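Local coordinates for protein MgGH51 (Meripilus giganteus, PDB 6ZPV) that hydrolyses terminal alpha-L-arabinofuranosyl linkages as a fungal glycoside hydrolase of family GH51, at residues 482-487 with 492-497; 361-366 with 379-384; 411-416 with 529-534. All blocks are in the same frame, centred on the assembly; numbering follows the deposited sequence.

Contact 1 (482-487 with 492-497); sequences LLQHVN and TPDLVS. With NAG (2-acetamido-2-deoxy-beta-D-glucopyranose), chain C.
The amide of Gln484 and the carboxylate of Asp494 meet with their planes 57° apart, the two side chains crossing at about a right angle. Gln484 OE1 and Asp494 OD2 are 3.4 Å apart, but both are acceptors and so are not hydrogen-bonded. The other flat group, the His485 ring, receives Asn487 N at its edge, in the ring plane, 3.0 Å from ND1. Ser497 OG donates to Gln484 OE1 at 2.7 Å, tilted 30° from the carbonyl plane, and a water that accepts from Asp494 N lies 2.8 Å from OE1. Gln484 NE2 is hydrogen-bonded to Thr489 OG1, in the loop between the two segments. The extended Gln484 chain, with CG anti to the backbone N (chi1 174°), carries the amide out to these partners.

The backbone here is a short parallel pairing of strands 483-485 and 496-498. Val496 N donates to Leu482 O over 2.9 Å, and Gln484 N returns a weak bond to Val496 O. Leu483 CD2 packs beside Val496 CB at 3.8 Å, on the face that touches helix 211-219, and Leu482 CD1 reaches Leu495 CD2. Beyond the strand, Asn487 ND2 is bonded covalently to C1 of an N-acetylglucosamine, an N-glycosylation site whose Asn-Ser-Thr sequon ends in Thr489, the partner of Gln484. The chemistry implies a pairing apolar on the Leu483 and Val496 face and polar on the Gln484 and Ser497 face, where Ser497 OG is the one sure donor to the buried amide oxygen.

Contact 2 (361-366 with 379-384); sequences YRWHDF and FIATTN
Trp363 supplies nearly all of the helix side of this contact, laying the six-membered part of its indole against the backbone of strand 379-381 and the methyl group of Ala381. Ala381 CB sits over one face as a CH-pi contact, 3.9 Å from the ring centroid and 26° off the normal, displaced toward the rim. The outer corner of the ring presses closest on the main chain, with Trp363 CZ3 3.5 Å from Ala381 CA. At the edge, close to the ring plane, Phe379 O lies 3.7 Å from Trp363 CH2, while Phe379 CB touches the same carbon at 4.1 Å.

With CG anti to the backbone N, a chi1 of 168° carries the six-membered ring to the strand. No hydrogen bond crosses the contact; the polar end of the indole is instead held by Pro392 O, which accepts from NE1 and helps fix how the ring is turned. Val348 of the preceding strand also touches Trp363, and Tyr359, one helical turn earlier, touches Ala381.

The helical segment 361-366 runs antiparallel to strand 379-381 (177°), their axes approaching to 10.7 Å. The two belong to the second and third elements of the beta-alpha-beta unit 345-348, 359-373, 378-381 in the eight-stranded parallel sheet, consistent with the (beta/alpha)8 barrel of GH51 enzymes. Strand 378-381 lies between strands 345-348 and 396-403, bonded to both through its backbone.

Contact 3 (411-416 with 529-534); sequences NAFYYD and PTNGGT
Phe413 and Asn531 meet because their first torsions bring the two side chains face to face: Phe413 CG stands anti to its carbonyl carbon (chi1 -74°), and Asn531 CG lies opposite its own backbone N (chi1 -175°), which lays the amide across the phenyl ring. Two beta turns carry the residues, a type I turn from Asn411 to Tyr414 and a type II turn from Thr530 to Gly533; in the second, phi at Gly532 is positive, and a side chain there would be jammed against the carbonyl O of Asn531. They join the loop after helix 405-410, in the catalytic barrel part of the chain, to a loop of the C-terminal beta domain.

The ring and amide planes are only 13° apart, an amide-aromatic stack. Asn531 CB sits over the face in a CH-pi contact, 3.9 Å from the centroid, and the amide continues toward the root of the side chain, with ND2 3.6 Å from Phe413 CB. At its far end the ring reaches the proline, with Phe413 CZ 3.3 Å from Pro529 O and 4.3 Å from Pro529 CD. Arg469 of helix 454-469 adds a cation-pi contact to Phe413 and also touches Pro529. Replacing Phe413 by an alanine would probably leave the Asn531 amide without its stacking surface and open a gap beside Pro529. A water completes the join, accepting from Phe413 N at 3.0 Å and donating to Asn531 OD1 at 2.7 Å.

Contacts 1 and 2 are buried, whereas contact 3 lies in surface loops, partly buried, its centre about 30 Å from the centre of the chain. Contact 2 falls within one beta-alpha-beta unit of the parallel sheet and is carried by packing of one indole on the strand, with no hydrogen bond across it. Contact 1 pairs two strands of a separate small sheet by backbone bonds, with a polar side-chain cluster on one face. Contact 3 joins the barrel to the C-terminal beta domain through a stacked amide and a water. Along the chain, contact 1 is nested within the loop that contact 3 closes, and contact 2 precedes both. No two contacts touch: the nearest atoms of contacts 2 and 3 are about 8 Å apart.

Contact 1 (482-487 with 492-497)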
loop_
_atom_site.group_PDB
_atom_site.type_symbol
_atom_site.label_atom_id
_atom_site.label_comp_id
_atom_site.label_asym_id
_atom_site.label_seq_id
_atom_site.Cartn_x
_atom_site.Cartn_y
_atom_site.Cartn_z
ATOM N N LEU A 482 5.049 1.900 2.161
ATOM C CA LEU A 482 4.703 0.581 2.680
ATOM C C LEU A 482 5.353 -0.533 1.884
ATOM O O LEU A 482 5.815 -1.504 2.511
ATOM C CB LEU A 482 3.196 0.478 2.664
ATOM C CG LEU A 482 2.590 -0.790 3.266
ATOM C CD1 LEU A 482 2.957 -0.957 4.724
ATOM C CD2 LEU A 482 1.098 -0.785 3.080
ATOM N N LEU A 483 5.298 -0.442 0.549
ATOM C CA LEU A 483 5.552 -1.602 -0.301
ATOM C C LEU A 483 6.538 -1.280 -1.406
ATOM O O LEU A 483 6.562 -0.148 -1.947
ATOM C CB LEU A 483 4.235 -2.103 -0.908
ATOM C CG LEU A 483 3.355 -2.899 0.046
ATOM C CD1 LEU A 483 1.977 -3.110 -0.472
ATOM C CD2 LEU A 483 3.976 -4.242 0.358
ATOM N N GLN A 484 7.258 -2.307 -1.838
ATOM C CA GLN A 484 8.262 -2.197 -2.908
ATOM C C GLN A 484 8.377 -3.465 -3.741
ATOM O O GLN A 484 8.802 -4.513 -3.216
ATOM C CB GLN A 484 9.627 -1.902 -2.318
ATOM C CG GLN A 484 10.777 -1.908 -3.305
ATOM C CD GLN A 484 12.151 -1.980 -2.650
ATOM O OE1 GLN A 484 12.295 -2.304 -1.490
ATOM N NE2 GLN A 484 13.162 -1.703 -3.453
ATOM N N HIS A 485 8.137 -3.348 -5.046
ATOM C CA HIS A 485 8.515 -4.406 -6.001
ATOM C C HIS A 485 9.990 -4.220 -6.270
ATOM O O HIS A 485 10.427 -3.187 -6.792
ATOM C CB HIS A 485 7.710 -4.288 -7.310
ATOM C CG HIS A 485 7.770 -5.524 -8.089
ATOM N ND1 HIS A 485 8.979 -6.142 -8.441
ATOM C CD2 HIS A 485 6.758 -6.335 -8.502
ATOM C CE1 HIS A 485 8.635 -7.245 -9.073
ATOM N NE2 HIS A 485 7.295 -7.406 -9.145
ATOM N N VAL A 486 10.809 -5.204 -5.895
ATOM C CA VAL A 486 12.267 -5.060 -6.037
ATOM C C VAL A 486 12.713 -4.967 -7.482
ATOM O O VAL A 486 13.841 -4.547 -7.719
ATOM C CB VAL A 486 13.021 -6.142 -5.288
ATOM C CG1 VAL A 486 12.745 -6.072 -3.818
ATOM C CG2 VAL A 486 12.771 -7.539 -5.885
ATOM N N ASN A 487 11.866 -5.290 -8.438
ATOM C CA ASN A 487 12.229 -5.141 -9.850
ATOM C C ASN A 487 11.757 -3.842 -10.451
ATOM O O ASN A 487 12.050 -3.585 -11.648
ATOM C CB ASN A 487 11.742 -6.323 -10.689
ATOM C CG ASN A 487 12.268 -7.640 -10.198
ATOM O OD1 ASN A 487 11.543 -8.497 -9.709
ATOM N ND2 ASN A 487 13.588 -7.811 -10.308
ATOM N N THR A 492 13.364 4.296 -2.038
ATOM C CA THR A 492 13.788 3.418 -0.951
ATOM C C THR A 492 14.056 4.305 0.252
ATOM O O THR A 492 14.319 5.498 0.122
ATOM C CB THR A 492 15.044 2.633 -1.315
ATOM O OG1 THR A 492 16.175 3.527 -1.429
ATOM C CG2 THR A 492 14.890 1.860 -2.616
ATOM N N PRO A 493 14.137 3.731 1.457
ATOM C CA PRO A 493 13.745 2.367 1.793
ATOM C C PRO A 493 12.221 2.230 1.948
ATOM O O PRO A 493 11.503 3.210 2.087
ATOM C CB PRO A 493 14.442 2.168 3.148
ATOM C CG PRO A 493 14.351 3.510 3.798
ATOM C CD PRO A 493 14.538 4.481 2.637
ATOM N N ASP A 494 11.764 0.987 1.902
ATOM C CA ASP A 494 10.341 0.635 1.980
ATOM C C ASP A 494 10.079 -0.412 3.050
ATOM O O ASP A 494 10.980 -1.218 3.339
ATOM C CB ASP A 494 9.886 0.162 0.595
ATOM C CG ASP A 494 10.193 1.176 -0.467
ATOM O OD1 ASP A 494 9.552 2.222 -0.511
ATOM O OD2 ASP A 494 11.206 0.904 -1.262
ATOM N N LEU A 495 8.867 -0.435 3.596
ATOM C CA LEU A 495 8.614 -1.316 4.740
ATOM C C LEU A 495 8.623 -2.823 4.406
ATOM O O LEU A 495 9.161 -3.609 5.190
ATOM C CB LEU A 495 7.281 -0.928 5.430
ATOM C CG LEU A 495 7.176 -1.410 6.859
ATOM C CD1 LEU A 495 8.110 -0.633 7.773
ATOM C CD2 LEU A 495 5.751 -1.275 7.371
ATOM N N VAL A 496 7.990 -3.169 3.308
ATOM C CA VAL A 496 7.856 -4.566 2.870
ATOM C C VAL A 496 8.206 -4.628 1.400
ATOM O O VAL A 496 7.661 -3.852 0.610
ATOM C CB VAL A 496 6.421 -5.051 3.138
ATOM C CG1 VAL A 496 6.204 -6.471 2.579
ATOM C CG2 VAL A 496 6.091 -5.012 4.625
ATOM N N SER A 497 9.087 -5.572 1.026
ATOM C CA SER A 497 9.509 -5.713 -0.361
ATOM C C SER A 497 9.083 -7.065 -0.892
ATOM O O SER A 497 8.772 -7.960 -0.110
ATOM C CB SER A 497 11.023 -5.495 -0.478
ATOM O OG SER A 497 11.407 -4.254 0.100
HETATM C C1 NAG C . 14.209 -9.015 -9.876
HETATM C C2 NAG C . 15.082 -9.614 -11.008
HETATM C C3 NAG C . 15.958 -10.760 -10.513
HETATM C C4 NAG C . 16.705 -10.361 -9.224
HETATM C C5 NAG C . 15.711 -9.873 -8.246
HETATM C C6 NAG C . 16.280 -9.510 -6.838
HETATM C C7 NAG C . 14.272 -9.375 -13.303
HETATM C C8 NAG C . 13.331 -9.987 -14.286
HETATM N N2 NAG C . 14.217 -10.007 -12.135
HETATM O O3 NAG C . 16.885 -11.112 -11.546
HETATM O O4 NAG C . 17.373 -11.571 -8.778
HETATM O O5 NAG C . 15.052 -8.722 -8.784
HETATM O O6 NAG C . 17.254 -8.519 -7.063
HETATM O O7 NAG C . 15.025 -8.463 -13.611
HETATM O O HOH W 1 13.562 -0.797 0.506
#

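Contact 2 (361-366 with 379-384)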
loop_
_atom_site.group_PDB
_atom_site.type_symbol
_atom_site.label_atom_id
_atom_site.label_comp_id
_atom_site.label_asym_id
_atom_site.label_seq_id
_atom_site.Cartn_x
_atom_site.Cartn_y
_atom_site.Cartn_z
ATOM N N TYR A 361 -7.989 29.000 0.951
ATOM C CA TYR A 361 -9.322 29.014 0.338
ATOM C C TYR A 361 -9.751 27.610 -0.067
ATOM O O TYR A 361 -10.936 27.305 -0.068
ATOM C CB TYR A 361 -9.483 30.055 -0.792
ATOM C CG TYR A 361 -8.784 29.780 -2.112
ATOM C CD1 TYR A 361 -9.224 28.777 -2.958
ATOM C CD2 TYR A 361 -7.721 30.540 -2.551
ATOM C CE1 TYR A 361 -8.604 28.550 -4.193
ATOM C CE2 TYR A 361 -7.091 30.327 -3.755
ATOM C CZ TYR A 361 -7.562 29.356 -4.602
ATOM O OH TYR A 361 -6.897 29.155 -5.809
ATOM N N ARG A 362 -8.801 26.770 -0.494
ATOM C CA ARG A 362 -9.154 25.400 -0.867
ATOM C C ARG A 362 -9.658 24.609 0.374
ATOM O O ARG A 362 -10.752 24.001 0.324
ATOM C CB ARG A 362 -8.012 24.687 -1.582
ATOM C CG ARG A 362 -7.637 25.368 -2.889
ATOM C CD ARG A 362 -6.537 24.659 -3.679
ATOM N NE ARG A 362 -5.233 24.631 -3.011
ATOM C CZ ARG A 362 -4.591 23.596 -2.482
ATOM N NH1 ARG A 362 -5.156 22.397 -2.386
ATOM N NH2 ARG A 362 -3.358 23.744 -2.063
ATOM N N TRP A 363 -8.868 24.626 1.429
ATOM C CA TRP A 363 -9.313 24.055 2.715
ATOM C C TRP A 363 -10.637 24.679 3.135
ATOM O O TRP A 363 -11.575 23.950 3.522
ATOM C CB TRP A 363 -8.239 24.339 3.792
ATOM C CG TRP A 363 -8.696 24.051 5.197
ATOM C CD1 TRP A 363 -9.253 24.920 6.075
ATOM C CD2 TRP A 363 -8.680 22.774 5.860
ATOM N NE1 TRP A 363 -9.610 24.293 7.221
ATOM C CE2 TRP A 363 -9.261 22.974 7.119
ATOM C CE3 TRP A 363 -8.271 21.475 5.514
ATOM C CZ2 TRP A 363 -9.417 21.952 8.046
ATOM C CZ3 TRP A 363 -8.432 20.468 6.426
ATOM C CH2 TRP A 363 -8.996 20.702 7.685
ATOM N N HIS A 364 -10.749 25.997 3.162
ATOM C CA HIS A 364 -12.000 26.594 3.647
ATOM C C HIS A 364 -13.185 26.081 2.838
ATOM O O HIS A 364 -14.210 25.670 3.430
ATOM C CB HIS A 364 -11.927 28.111 3.557
ATOM C CG HIS A 364 -13.224 28.755 3.959
ATOM N ND1 HIS A 364 -14.292 28.900 3.080
ATOM C CD2 HIS A 364 -13.661 29.160 5.155
ATOM C CE1 HIS A 364 -15.319 29.453 3.734
ATOM N NE2 HIS A 364 -14.968 29.604 4.950
ATOM N N ASP A 365 -13.072 26.117 1.530
ATOM C CA ASP A 365 -14.270 25.811 0.723
ATOM C C ASP A 365 -14.576 24.289 0.746
ATOM O O ASP A 365 -15.731 23.918 0.863
ATOM C CB ASP A 365 -14.113 26.337 -0.706
ATOM C CG ASP A 365 -14.058 27.862 -0.797
ATOM O OD1 ASP A 365 -14.207 28.546 0.241
ATOM O OD2 ASP A 365 -13.945 28.354 -1.929
ATOM N N PHE A 366 -13.536 23.456 0.667
ATOM C CA PHE A 366 -13.771 22.016 0.786
ATOM C C PHE A 366 -14.316 21.674 2.128
ATOM O O PHE A 366 -15.317 20.941 2.183
ATOM C CB PHE A 366 -12.491 21.203 0.488
ATOM C CG PHE A 366 -12.237 20.853 -0.959
ATOM C CD1 PHE A 366 -11.645 21.773 -1.814
ATOM C CD2 PHE A 366 -12.634 19.639 -1.442
ATOM C CE1 PHE A 366 -11.451 21.454 -3.149
ATOM C CE2 PHE A 366 -12.447 19.316 -2.790
ATOM C CZ PHE A 366 -11.845 20.215 -3.626
ATOM N N PHE A 379 -11.767 16.088 9.659
ATOM C CA PHE A 379 -10.993 16.492 8.484
ATOM C C PHE A 379 -9.576 16.868 8.865
ATOM O O PHE A 379 -9.341 17.661 9.797
ATOM C CB PHE A 379 -11.699 17.614 7.710
ATOM C CG PHE A 379 -12.980 17.118 7.061
ATOM C CD1 PHE A 379 -12.919 16.464 5.830
ATOM C CD2 PHE A 379 -14.195 17.189 7.704
ATOM C CE1 PHE A 379 -14.056 15.921 5.248
ATOM C CE2 PHE A 379 -15.323 16.616 7.139
ATOM C CZ PHE A 379 -15.258 15.976 5.926
ATOM N N ILE A 380 -8.605 16.358 8.110
ATOM C CA ILE A 380 -7.162 16.522 8.414
ATOM C C ILE A 380 -6.535 17.467 7.388
ATOM O O ILE A 380 -6.624 17.217 6.165
ATOM C CB ILE A 380 -6.463 15.153 8.390
ATOM C CG1 ILE A 380 -7.123 14.114 9.283
ATOM C CG2 ILE A 380 -5.016 15.332 8.701
ATOM C CD1 ILE A 380 -6.757 12.706 8.999
ATOM N N ALA A 381 -5.866 18.513 7.880
ATOM C CA ALA A 381 -5.159 19.498 7.066
ATOM C C ALA A 381 -3.735 19.002 6.753
ATOM O O ALA A 381 -3.117 18.303 7.579
ATOM C CB ALA A 381 -5.154 20.822 7.779
ATOM N N THR A 382 -3.202 19.480 5.617
ATOM C CA THR A 382 -1.930 18.969 5.140
ATOM C C THR A 382 -0.846 20.026 5.000
ATOM O O THR A 382 0.301 19.694 4.645
ATOM C CB THR A 382 -2.125 18.294 3.768
ATOM O OG1 THR A 382 -2.362 19.351 2.846
ATOM C CG2 THR A 382 -3.206 17.245 3.771
ATOM N N THR A 383 -1.161 21.305 5.234
ATOM C CA THR A 383 -0.142 22.322 5.341
ATOM C C THR A 383 0.687 22.096 6.637
ATOM O O THR A 383 0.280 21.318 7.512
ATOM C CB THR A 383 -0.778 23.718 5.309
ATOM O OG1 THR A 383 -2.039 23.701 6.000
ATOM C CG2 THR A 383 -0.968 24.195 3.884
ATOM N N ASN A 384 1.787 22.837 6.738
ATOM C CA ASN A 384 2.551 22.813 7.999
ATOM C C ASN A 384 1.648 23.353 9.107
ATOM O O ASN A 384 0.829 24.315 8.880
ATOM C CB ASN A 384 3.802 23.691 7.878
ATOM C CG ASN A 384 4.772 23.166 6.857
ATOM O OD1 ASN A 384 4.911 21.957 6.673
ATOM N ND2 ASN A 384 5.485 24.082 6.213
#

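Contact 3 (411-416 with 529-534)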
loop_
_atom_site.group_PDB
_atom_site.type_symbol
_atom_site.label_atom_id
_atom_site.label_comp_id
_atom_site.label_asym_id
_atom_site.label_seq_id
_atom_site.Cartn_x
_atom_site.Cartn_y
_atom_site.Cartn_z
ATOM N N ASN A 411 15.048 13.242 18.049
ATOM C CA ASN A 411 13.803 14.014 17.992
ATOM C C ASN A 411 12.651 13.220 18.568
ATOM O O ASN A 411 11.481 13.549 18.308
ATOM C CB ASN A 411 13.564 14.522 16.561
ATOM C CG ASN A 411 14.539 15.630 16.248
ATOM O OD1 ASN A 411 14.234 16.796 16.569
ATOM N ND2 ASN A 411 15.685 15.312 15.733
ATOM N N ALA A 412 12.907 12.294 19.478
ATOM C CA ALA A 412 11.854 11.529 20.177
ATOM C C ALA A 412 10.994 12.415 21.072
ATOM O O ALA A 412 9.895 11.983 21.442
ATOM C CB ALA A 412 12.477 10.425 20.993
ATOM N N PHE A 413 11.435 13.614 21.403
ATOM C CA PHE A 413 10.635 14.586 22.159
ATOM C C PHE A 413 9.947 15.597 21.255
ATOM O O PHE A 413 9.451 16.624 21.755
ATOM C CB PHE A 413 11.472 15.242 23.264
ATOM C CG PHE A 413 11.746 14.358 24.451
ATOM C CD1 PHE A 413 12.602 13.297 24.368
ATOM C CD2 PHE A 413 11.106 14.599 25.662
ATOM C CE1 PHE A 413 12.833 12.494 25.462
ATOM C CE2 PHE A 413 11.342 13.770 26.745
ATOM C CZ PHE A 413 12.195 12.692 26.649
ATOM N N TYR A 414 9.780 15.286 19.979
ATOM C CA TYR A 414 9.150 16.197 19.007
ATOM C C TYR A 414 7.832 16.745 19.555
ATOM O O TYR A 414 7.554 17.953 19.426
ATOM C CB TYR A 414 8.936 15.477 17.676
ATOM C CG TYR A 414 8.390 16.362 16.590
ATOM C CD1 TYR A 414 9.237 17.082 15.760
ATOM C CD2 TYR A 414 7.056 16.488 16.351
ATOM C CE1 TYR A 414 8.738 17.900 14.748
ATOM C CE2 TYR A 414 6.566 17.282 15.320
ATOM C CZ TYR A 414 7.388 18.016 14.557
ATOM O OH TYR A 414 6.855 18.794 13.514
ATOM N N TYR A 415 6.971 15.888 20.090
ATOM C CA TYR A 415 5.604 16.281 20.497
ATOM C C TYR A 415 5.480 16.701 21.962
ATOM O O TYR A 415 4.417 17.227 22.356
ATOM C CB TYR A 415 4.579 15.209 20.154
ATOM C CG TYR A 415 4.258 15.110 18.679
ATOM C CD1 TYR A 415 3.445 16.064 18.081
ATOM C CD2 TYR A 415 4.758 14.107 17.884
ATOM C CE1 TYR A 415 3.175 16.023 16.718
ATOM C CE2 TYR A 415 4.480 14.045 16.544
ATOM C CZ TYR A 415 3.657 14.972 15.947
ATOM O OH TYR A 415 3.320 15.007 14.617
ATOM N N ASP A 416 6.520 16.515 22.777
ATOM C CA ASP A 416 6.357 16.772 24.229
ATOM C C ASP A 416 6.002 18.231 24.520
ATOM O O ASP A 416 5.278 18.448 25.514
ATOM C CB ASP A 416 7.591 16.357 24.994
ATOM C CG ASP A 416 7.711 14.858 25.042
ATOM O OD1 ASP A 416 8.041 14.222 23.996
ATOM O OD2 ASP A 416 7.472 14.245 26.125
ATOM N N PRO A 529 13.121 9.259 29.321
ATOM C CA PRO A 529 14.410 9.149 28.662
ATOM C C PRO A 529 15.147 10.479 28.600
ATOM O O PRO A 529 14.525 11.547 28.684
ATOM C CB PRO A 529 14.055 8.685 27.221
ATOM C CG PRO A 529 12.714 7.975 27.416
ATOM C CD PRO A 529 12.012 8.819 28.455
ATOM N N THR A 530 16.445 10.432 28.376
ATOM C CA THR A 530 17.223 11.645 28.115
ATOM C C THR A 530 16.823 12.218 26.748
ATOM O O THR A 530 16.913 11.488 25.760
ATOM C CB THR A 530 18.706 11.338 28.173
ATOM O OG1 THR A 530 18.985 10.839 29.485
ATOM C CG2 THR A 530 19.527 12.582 27.929
ATOM N N ASN A 531 16.484 13.476 26.731
ATOM C CA ASN A 531 16.117 14.190 25.506
ATOM C C ASN A 531 17.403 14.384 24.678
ATOM O O ASN A 531 18.287 15.127 25.121
ATOM C CB ASN A 531 15.390 15.467 25.859
ATOM C CG ASN A 531 14.869 16.206 24.659
ATOM O OD1 ASN A 531 15.219 15.914 23.524
ATOM N ND2 ASN A 531 13.999 17.172 24.904
ATOM N N GLY A 532 17.513 13.679 23.532
ATOM C CA GLY A 532 18.704 13.658 22.713
ATOM C C GLY A 532 19.527 12.405 22.866
ATOM O O GLY A 532 20.511 12.241 22.114
ATOM N N GLY A 533 19.192 11.577 23.826
ATOM C CA GLY A 533 19.932 10.335 24.067
ATOM C C GLY A 533 19.547 9.227 23.117
ATOM O O GLY A 533 18.596 9.347 22.311
ATOM N N THR A 534 20.293 8.130 23.188
ATOM C CA THR A 534 20.076 6.949 22.325
ATOM C C THR A 534 19.074 5.964 22.903
ATOM O O THR A 534 18.652 5.069 22.150
ATOM C CB THR A 534 21.396 6.266 22.039
ATOM O OG1 THR A 534 22.045 5.999 23.280
ATOM C CG2 THR A 534 22.310 7.096 21.188
HETATM O O HOH W 2 14.232 14.771 21.329
#